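Local coordinates for ATP-dependent Clp protease adapter protein ClpS 2 (Agrobacterium tumefaciens, PDB 4YJM) that probably acts as an adaptor for N-degron substrates, modulating the specificity of ATP-dependent protein degradation by the ClpAP protease, at residues R36-V41 and K89-P94; T40-A45 and L95-E100; F47-D52 and A67-C72. All coordinates share one frame; numbering follows the deposited sequence.

Contact 1 (R36-V41 and K89-P94); sequences REFVTV and KEAGFP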
loop_
_atom_site.group_PDB
_atom_site.type_symbol
_atom_site.label_atom_id
_atom_site.label_comp_id
_atom_site.label_asym_id
_atom_site.label_seq_id
_atom_site.Cartn_x
_atom_site.Cartn_y
_atom_site.Cartn_z
ATOM N N ARG A 36 -5.732 7.436 10.042
ATOM C CA ARG A 36 -4.292 7.500 9.859
ATOM C C ARG A 36 -3.590 6.390 10.656
ATOM O O ARG A 36 -2.688 5.727 10.160
ATOM C CB ARG A 36 -3.809 8.892 10.289
ATOM C CG ARG A 36 -2.314 9.161 10.172
ATOM C CD ARG A 36 -1.989 10.652 10.353
ATOM N NE ARG A 36 -2.771 11.495 9.447
ATOM C CZ ARG A 36 -3.834 12.218 9.795
ATOM N NH1 ARG A 36 -4.271 12.236 11.048
ATOM N NH2 ARG A 36 -4.463 12.937 8.877
ATOM N N GLU A 37 -4.019 6.181 11.888
ATOM C CA GLU A 37 -3.359 5.227 12.761
ATOM C C GLU A 37 -3.639 3.785 12.332
ATOM O O GLU A 37 -2.826 2.902 12.594
ATOM C CB GLU A 37 -3.782 5.451 14.211
ATOM C CG GLU A 37 -3.195 6.710 14.818
ATOM C CD GLU A 37 -1.688 6.778 14.663
ATOM O OE1 GLU A 37 -1.035 5.713 14.682
ATOM O OE2 GLU A 37 -1.160 7.898 14.503
ATOM N N PHE A 38 -4.775 3.555 11.674
ATOM C CA PHE A 38 -5.072 2.238 11.105
ATOM C C PHE A 38 -4.140 1.960 9.947
ATOM O O PHE A 38 -3.598 0.863 9.842
ATOM C CB PHE A 38 -6.528 2.123 10.628
ATOM C CG PHE A 38 -6.901 0.733 10.133
ATOM C CD1 PHE A 38 -7.104 -0.323 11.032
ATOM C CD2 PHE A 38 -7.051 0.481 8.786
ATOM C CE1 PHE A 38 -7.443 -1.608 10.565
ATOM C CE2 PHE A 38 -7.371 -0.791 8.320
ATOM C CZ PHE A 38 -7.571 -1.826 9.202
ATOM N N VAL A 39 -3.938 2.943 9.070
ATOM C CA VAL A 39 -3.039 2.724 7.915
ATOM C C VAL A 39 -1.635 2.430 8.393
ATOM O O VAL A 39 -0.953 1.579 7.817
ATOM C CB VAL A 39 -3.024 3.937 6.932
ATOM C CG1 VAL A 39 -2.133 3.691 5.711
ATOM C CG2 VAL A 39 -4.417 4.224 6.461
ATOM N N THR A 40 -1.175 3.131 9.418
ATOM C CA THR A 40 0.137 2.862 9.984
ATOM C C THR A 40 0.298 1.392 10.399
ATOM O O THR A 40 1.319 0.760 10.090
ATOM C CB THR A 40 0.405 3.782 11.178
ATOM O OG1 THR A 40 0.678 5.096 10.690
ATOM C CG2 THR A 40 1.595 3.309 12.002
ATOM N N VAL A 41 -0.704 0.817 11.058
ATOM C CA VAL A 41 -0.537 -0.547 11.543
ATOM C C VAL A 41 -0.707 -1.535 10.383
ATOM O O VAL A 41 -0.058 -2.570 10.383
ATOM C CB VAL A 41 -1.504 -0.861 12.705
ATOM C CG1 VAL A 41 -1.225 0.079 13.855
ATOM C CG2 VAL A 41 -2.957 -0.684 12.289
ATOM N N LYS A 89 -10.976 -3.218 4.126
ATOM C CA LYS A 89 -12.303 -3.580 3.635
ATOM C C LYS A 89 -13.140 -4.224 4.748
ATOM O O LYS A 89 -14.260 -3.808 5.009
ATOM C CB LYS A 89 -12.176 -4.516 2.433
ATOM C CG LYS A 89 -13.472 -4.754 1.663
ATOM C CD LYS A 89 -13.292 -5.734 0.507
ATOM C CE LYS A 89 -12.816 -7.088 0.997
ATOM N NZ LYS A 89 -12.910 -8.151 -0.037
ATOM N N GLU A 90 -12.580 -5.213 5.440
ATOM C CA GLU A 90 -13.336 -5.949 6.433
ATOM C C GLU A 90 -13.502 -5.161 7.735
ATOM O O GLU A 90 -14.241 -5.579 8.610
ATOM C CB GLU A 90 -12.671 -7.300 6.693
ATOM C CG GLU A 90 -12.541 -8.160 5.441
ATOM C CD GLU A 90 -13.907 -8.460 4.777
ATOM O OE1 GLU A 90 -14.957 -8.337 5.432
ATOM O OE2 GLU A 90 -13.932 -8.831 3.595
ATOM N N ALA A 91 -12.818 -4.025 7.839
ATOM C CA ALA A 91 -13.043 -3.077 8.930
ATOM C C ALA A 91 -14.072 -2.015 8.553
ATOM O O ALA A 91 -14.437 -1.188 9.379
ATOM C CB ALA A 91 -11.734 -2.405 9.315
ATOM N N GLY A 92 -14.519 -2.017 7.301
ATOM C CA GLY A 92 -15.520 -1.059 6.859
ATOM C C GLY A 92 -14.915 0.240 6.367
ATOM O O GLY A 92 -15.602 1.247 6.301
ATOM N N PHE A 93 -13.625 0.220 6.037
ATOM C CA PHE A 93 -12.928 1.384 5.499
ATOM C C PHE A 93 -12.699 1.228 3.998
ATOM O O PHE A 93 -12.619 0.097 3.502
ATOM C CB PHE A 93 -11.579 1.577 6.168
ATOM C CG PHE A 93 -11.653 1.788 7.643
ATOM C CD1 PHE A 93 -12.559 2.674 8.202
ATOM C CD2 PHE A 93 -10.802 1.090 8.476
ATOM C CE1 PHE A 93 -12.612 2.854 9.591
ATOM C CE2 PHE A 93 -10.838 1.270 9.847
ATOM C CZ PHE A 93 -11.748 2.152 10.406
ATOM N N PRO A 94 -12.564 2.360 3.274
ATOM C CA PRO A 94 -12.313 2.332 1.828
ATOM C C PRO A 94 -10.840 2.152 1.464
ATOM O O PRO A 94 -10.524 2.200 0.282
ATOM C CB PRO A 94 -12.834 3.702 1.368
ATOM C CG PRO A 94 -12.571 4.595 2.513
ATOM C CD PRO A 94 -12.804 3.739 3.753
#
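The Schellman motif that ends helix 74-91 sets A91 and F93 against F38, a residue of the first turn of helix 36-47. F38 puts its ring between the two chain segments because CG is anti to the backbone N (chi1 -175°), which swings the ring off the helix surface toward the turn. F93 meets it as an edge-to-face pair. The CD2-CE2 side of the F93 ring comes over one face of F38, with the centroids 5.2 Å apart and the planes at 61°, so the T is tilted rather than upright. The closest approach is F38 CD2 to F93 CD2 at 3.8 Å, and F93 CE2 stands 3.9 Å above the F38 plane, displaced toward the rim instead of over the middle. At the far end of the F38 ring, CZ touches the methyl CB of A91 at 4.2 Å, a looser contact coming in obliquely.

What lets A91 and F93 reach the same ring is the turn between them. G92 leaves the helix with positive phi (88°), and its N bonds back to K89 O at 2.9 Å, ending the helix and turning the chain so that F93, like A91, points toward F38. The same turn brings A91 O over the centre of one F93 ring face, 4.2 Å above the plane. No hydrogen bond crosses between 36-41 and 89-94; aromatic and methyl contacts carry the join. F93 also leans on T34 and P35, in the loop leading into helix 36-47.

Contact 2 (T40-A45 and L95-E100); sequences TVVLKA and LMFTTE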
loop_
_atom_site.group_PDB
_atom_site.type_symbol
_atom_site.label_atom_id
_atom_site.label_comp_id
_atom_site.label_asym_id
_atom_site.label_seq_id
_atom_site.Cartn_x
_atom_site.Cartn_y
_atom_site.Cartn_z
ATOM N N THR A 40 -1.175 3.131 9.418
ATOM C CA THR A 40 0.137 2.862 9.984
ATOM C C THR A 40 0.298 1.392 10.399
ATOM O O THR A 40 1.319 0.760 10.090
ATOM C CB THR A 40 0.405 3.782 11.178
ATOM O OG1 THR A 40 0.678 5.096 10.690
ATOM C CG2 THR A 40 1.595 3.309 12.002
ATOM N N VAL A 41 -0.704 0.817 11.058
ATOM C CA VAL A 41 -0.537 -0.547 11.543
ATOM C C VAL A 41 -0.707 -1.535 10.383
ATOM O O VAL A 41 -0.058 -2.570 10.383
ATOM C CB VAL A 41 -1.504 -0.861 12.705
ATOM C CG1 VAL A 41 -1.225 0.079 13.855
ATOM C CG2 VAL A 41 -2.957 -0.684 12.289
ATOM N N VAL A 42 -1.489 -1.193 9.363
ATOM C CA VAL A 42 -1.536 -2.035 8.159
ATOM C C VAL A 42 -0.177 -2.064 7.446
ATOM O O VAL A 42 0.334 -3.131 7.095
ATOM C CB VAL A 42 -2.614 -1.578 7.180
ATOM C CG1 VAL A 42 -2.482 -2.288 5.824
ATOM C CG2 VAL A 42 -3.988 -1.865 7.781
ATOM N N LEU A 43 0.424 -0.896 7.266
ATOM C CA LEU A 43 1.739 -0.803 6.633
ATOM C C LEU A 43 2.801 -1.565 7.418
ATOM O O LEU A 43 3.712 -2.170 6.844
ATOM C CB LEU A 43 2.180 0.664 6.504
ATOM C CG LEU A 43 1.338 1.521 5.543
ATOM C CD1 LEU A 43 1.793 2.950 5.556
ATOM C CD2 LEU A 43 1.427 0.993 4.111
ATOM N N LYS A 44 2.726 -1.496 8.747
ATOM C CA LYS A 44 3.668 -2.219 9.572
ATOM C C LYS A 44 3.466 -3.746 9.401
ATOM O O LYS A 44 4.441 -4.507 9.251
ATOM C CB LYS A 44 3.524 -1.807 11.049
ATOM C CG LYS A 44 4.497 -2.504 12.009
ATOM C CD LYS A 44 5.955 -2.191 11.665
ATOM C CE LYS A 44 6.901 -2.625 12.773
ATOM N NZ LYS A 44 8.281 -2.104 12.565
ATOM N N ALA A 45 2.221 -4.196 9.468
ATOM C CA ALA A 45 1.942 -5.643 9.500
ATOM C C ALA A 45 2.269 -6.317 8.160
ATOM O O ALA A 45 2.829 -7.395 8.134
ATOM C CB ALA A 45 0.490 -5.903 9.852
ATOM N N LEU A 95 -9.971 1.951 2.458
ATOM C CA LEU A 95 -8.536 1.740 2.228
ATOM C C LEU A 95 -8.244 0.820 1.047
ATOM O O LEU A 95 -8.727 -0.311 0.978
ATOM C CB LEU A 95 -7.881 1.149 3.492
ATOM C CG LEU A 95 -6.377 0.895 3.415
ATOM C CD1 LEU A 95 -5.621 2.216 3.254
ATOM C CD2 LEU A 95 -5.969 0.195 4.670
ATOM N N MET A 96 -7.429 1.307 0.128
ATOM C CA MET A 96 -7.104 0.590 -1.103
ATOM C C MET A 96 -5.630 0.616 -1.472
ATOM O O MET A 96 -5.006 1.693 -1.533
ATOM C CB MET A 96 -7.916 1.204 -2.266
ATOM C CG MET A 96 -7.666 0.539 -3.628
ATOM S SD MET A 96 -8.234 -1.169 -3.690
ATOM C CE MET A 96 -9.932 -0.935 -3.249
ATOM N N PHE A 97 -5.070 -0.581 -1.686
ATOM C CA PHE A 97 -3.745 -0.756 -2.268
ATOM C C PHE A 97 -3.900 -1.368 -3.659
ATOM O O PHE A 97 -4.733 -2.250 -3.840
ATOM C CB PHE A 97 -2.872 -1.643 -1.428
ATOM C CG PHE A 97 -2.519 -1.065 -0.091
ATOM C CD1 PHE A 97 -1.239 -0.626 0.150
ATOM C CD2 PHE A 97 -3.465 -1.001 0.939
ATOM C CE1 PHE A 97 -0.899 -0.109 1.398
ATOM C CE2 PHE A 97 -3.126 -0.503 2.180
ATOM C CZ PHE A 97 -1.863 -0.058 2.408
ATOM N N THR A 98 -3.119 -0.883 -4.628
ATOM C CA THR A 98 -3.214 -1.373 -6.011
ATOM C C THR A 98 -1.827 -1.797 -6.490
ATOM O O THR A 98 -0.835 -1.518 -5.830
ATOM C CB THR A 98 -3.776 -0.291 -6.967
ATOM O OG1 THR A 98 -2.836 0.790 -7.035
ATOM C CG2 THR A 98 -5.061 0.282 -6.459
ATOM N N THR A 99 -1.736 -2.459 -7.641
ATOM C CA THR A 99 -0.436 -2.679 -8.265
ATOM C C THR A 99 -0.385 -2.028 -9.634
ATOM O O THR A 99 -1.397 -1.841 -10.297
ATOM C CB THR A 99 -0.109 -4.171 -8.443
ATOM O OG1 THR A 99 -0.971 -4.742 -9.432
ATOM C CG2 THR A 99 -0.269 -4.942 -7.131
ATOM N N GLU A 100 0.817 -1.687 -10.062
ATOM C CA GLU A 100 1.013 -1.238 -11.413
ATOM C C GLU A 100 2.407 -1.594 -11.848
ATOM O O GLU A 100 3.349 -1.613 -11.065
ATOM C CB GLU A 100 0.743 0.270 -11.578
ATOM C CG GLU A 100 1.701 1.184 -10.966
ATOM C CD GLU A 100 1.285 2.658 -11.149
ATOM O OE1 GLU A 100 0.151 3.027 -10.762
ATOM O OE2 GLU A 100 2.108 3.425 -11.696
#
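V42 and L43, neighbours on helix 36-47, offer a shallow hollow to the F97 ring, which is the main bump rising from strand 97-101. The leading atom of the ring, CZ, goes in between two methyls: V42 CG1 lies 4.1 Å from F97 CZ, and L43 CD2 lies 3.9 Å from the same F97 CZ. The two walls differ in character. L43 CD2 comes up at the ring edge, near its plane, and is closest to F97 CE1 at 3.7 Å. V42 CG1 approaches obliquely and spans CE2 and CZ, its side chain and that of F97 running past one another in opposite senses.

This is helix-on-sheet packing in the small alpha/beta fold of ClpS, with helix 36-47 lying against the antiparallel sheet in which 97-101 is an outermost strand. V42 works as a fork. With CG1 anti to the backbone N (chi1 169°), one prong meets F97, while the other, CG2, points to L95 and touches L95 CD2 at 4.2 Å. That same L95 CD2 also lies in the ring plane at the edge of F97, 3.8 Å from F97 CE2, so methyls of L43 and L95 border the two CE corners of the ring. All four residues are buried, and their contacts are purely apolar. A84 of helix 74-91 touches both V42 and F97, and L28 of the central strand packs on L95 and F97. The backbone of F97 is tied as well, its N hydrogen-bonded to the hydroxyl of T85 on helix 74-91.

Contact 3 (F47-D52 and A67-C72); sequences FRMSED and AVVVVC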
loop_
_atom_site.group_PDB
_atom_site.type_symbol
_atom_site.label_atom_id
_atom_site.label_comp_id
_atom_site.label_asym_id
_atom_site.label_seq_id
_atom_site.Cartn_x
_atom_site.Cartn_y
_atom_site.Cartn_z
ATOM N N PHE A 47 3.847 -4.788 5.293
ATOM C CA PHE A 47 5.058 -4.370 4.570
ATOM C C PHE A 47 6.264 -4.129 5.477
ATOM O O PHE A 47 7.331 -3.723 5.004
ATOM C CB PHE A 47 4.762 -3.106 3.744
ATOM C CG PHE A 47 3.659 -3.263 2.776
ATOM C CD1 PHE A 47 3.890 -3.840 1.541
ATOM C CD2 PHE A 47 2.388 -2.830 3.076
ATOM C CE1 PHE A 47 2.904 -3.972 0.649
ATOM C CE2 PHE A 47 1.363 -2.978 2.168
ATOM C CZ PHE A 47 1.617 -3.531 0.939
ATOM N N ARG A 48 6.120 -4.387 6.772
ATOM C CA ARG A 48 7.203 -4.232 7.726
ATOM C C ARG A 48 7.705 -2.777 7.773
ATOM O O ARG A 48 8.843 -2.524 8.145
ATOM C CB ARG A 48 8.346 -5.206 7.388
ATOM C CG ARG A 48 7.903 -6.688 7.377
ATOM C CD ARG A 48 9.039 -7.645 7.008
ATOM N NE ARG A 48 10.162 -7.552 7.937
ATOM C CZ ARG A 48 11.385 -8.004 7.687
ATOM N NH1 ARG A 48 11.664 -8.587 6.529
ATOM N NH2 ARG A 48 12.337 -7.866 8.599
ATOM N N MET A 49 6.845 -1.828 7.421
ATOM C CA MET A 49 7.247 -0.428 7.268
ATOM C C MET A 49 7.144 0.334 8.601
ATOM O O MET A 49 6.166 0.192 9.342
ATOM C CB MET A 49 6.387 0.214 6.158
ATOM C CG MET A 49 6.737 1.622 5.852
ATOM S SD MET A 49 5.773 2.165 4.459
ATOM C CE MET A 49 6.725 1.416 3.108
ATOM N N SER A 50 8.163 1.116 8.949
ATOM C CA SER A 50 8.146 1.769 10.255
ATOM C C SER A 50 7.124 2.897 10.291
ATOM O O SER A 50 6.637 3.355 9.240
ATOM C CB SER A 50 9.525 2.333 10.610
ATOM O OG SER A 50 9.827 3.402 9.735
ATOM N N GLU A 51 6.825 3.363 11.495
ATOM C CA GLU A 51 5.896 4.468 11.665
ATOM C C GLU A 51 6.296 5.709 10.848
ATOM O O GLU A 51 5.505 6.192 10.043
ATOM C CB GLU A 51 5.782 4.818 13.139
ATOM C CG GLU A 51 4.693 5.814 13.426
ATOM C CD GLU A 51 4.248 5.768 14.860
ATOM O OE1 GLU A 51 3.755 4.702 15.280
ATOM O OE2 GLU A 51 4.400 6.788 15.563
ATOM N N ASP A 52 7.520 6.204 11.023
ATOM C CA ASP A 52 7.975 7.404 10.316
ATOM C C ASP A 52 7.881 7.258 8.801
ATOM O O ASP A 52 7.388 8.152 8.102
ATOM C CB ASP A 52 9.419 7.751 10.705
ATOM C CG ASP A 52 9.533 8.267 12.124
ATOM O OD1 ASP A 52 8.498 8.643 12.714
ATOM O OD2 ASP A 52 10.662 8.304 12.651
ATOM N N ALA A 67 0.827 6.678 -3.442
ATOM C CA ALA A 67 2.245 6.607 -3.049
ATOM C C ALA A 67 2.781 5.187 -3.178
ATOM O O ALA A 67 2.069 4.238 -2.857
ATOM C CB ALA A 67 2.427 7.074 -1.623
ATOM N N VAL A 68 4.024 5.043 -3.668
ATOM C CA VAL A 68 4.635 3.722 -3.797
ATOM C C VAL A 68 5.043 3.206 -2.446
ATOM O O VAL A 68 5.714 3.907 -1.691
ATOM C CB VAL A 68 5.886 3.742 -4.720
ATOM C CG1 VAL A 68 6.475 2.323 -4.862
ATOM C CG2 VAL A 68 5.511 4.283 -6.104
ATOM N N VAL A 69 4.697 1.957 -2.179
ATOM C CA VAL A 69 5.033 1.275 -0.919
ATOM C C VAL A 69 6.259 0.387 -1.074
ATOM O O VAL A 69 7.210 0.474 -0.302
ATOM C CB VAL A 69 3.840 0.435 -0.431
ATOM C CG1 VAL A 69 4.159 -0.280 0.895
ATOM C CG2 VAL A 69 2.667 1.343 -0.225
ATOM N N VAL A 70 6.247 -0.408 -2.136
ATOM C CA VAL A 70 7.288 -1.373 -2.434
ATOM C C VAL A 70 7.212 -1.685 -3.940
ATOM O O VAL A 70 6.165 -1.468 -4.550
ATOM C CB VAL A 70 7.130 -2.641 -1.575
ATOM C CG1 VAL A 70 5.842 -3.394 -1.941
ATOM C CG2 VAL A 70 8.340 -3.543 -1.683
ATOM N N VAL A 71 8.304 -2.180 -4.520
ATOM C CA VAL A 71 8.290 -2.646 -5.919
ATOM C C VAL A 71 8.889 -4.062 -5.901
ATOM O O VAL A 71 10.013 -4.289 -5.437
ATOM C CB VAL A 71 9.096 -1.750 -6.844
ATOM C CG1 VAL A 71 8.858 -2.148 -8.325
ATOM C CG2 VAL A 71 8.815 -0.246 -6.599
ATOM N N CYS A 72 8.096 -5.048 -6.338
ATOM C CA CYS A 72 8.498 -6.442 -6.176
ATOM C C CYS A 72 7.897 -7.319 -7.277
ATOM O O CYS A 72 7.212 -6.833 -8.164
ATOM C CB CYS A 72 8.081 -6.967 -4.802
ATOM S SG CYS A 72 6.309 -6.865 -4.474
#
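V69 points one methyl squarely into the face of the F47 ring. V69 CG1 lies 3.6 Å from the F47 ring centroid and only 14° off the ring normal, a CH-pi contact over the centre of the face; the two side chains cross at about a right angle. V69 owes this to its first torsion, with CG1 anti to its own N, which sends that methyl up to meet the ring.

V70 touches the same ring in another way. Its CG1 comes obliquely, 4.0 Å from F47 CE1, and belongs to the CD1-CE1 side instead of the middle of the face. M49 approaches V69 from a different direction, crossing it obliquely. The thioether chain is extended until it bends at chi3, and the bend lays M49 CE against V69 CG1 at 3.8 Å, with V69 O 3.6 Å from M49 CE in what is simple van der Waals contact. V69 CG1 is thus packed between the ring and the methionine methyl, which reach it from well-separated directions. Around this patch, F47 also rests on A84 and K80 of helix 74-91 and on V26 of the central strand, and M49 reaches V57 of helix 51-64.

That two successive strand residues, V69 and V70, both face F47 is the mark of a classic beta bulge: V69 departs from strand angles (phi/psi -99°/-48°), and V69 and V70 both share backbone hydrogen bonding with V26 opposite, on strand 23-29 of the antiparallel ClpS sheet.

Overall arrangement
Contact 2 is the core of the three, its centre about 3 Å from the centre of the chain and wholly buried, whereas contacts 1 and 3 lie nearer the surface. Contacts 1 and 2 both use helix 36-47, the first holding its opening turn to the end of helix 74-91 and the second its middle to edge strand 97-101; they meet where F38 and V39 touch L95. Contact 3 takes the end of that helix and the following loop to the other edge strand, 66-73. F47 then packs on F97, and L43 O probably bonds M49 N. All three are apolar: a ring pair in contact 1, aliphatic methyls around a ring in contact 2, a methyl over a ring face in contact 3.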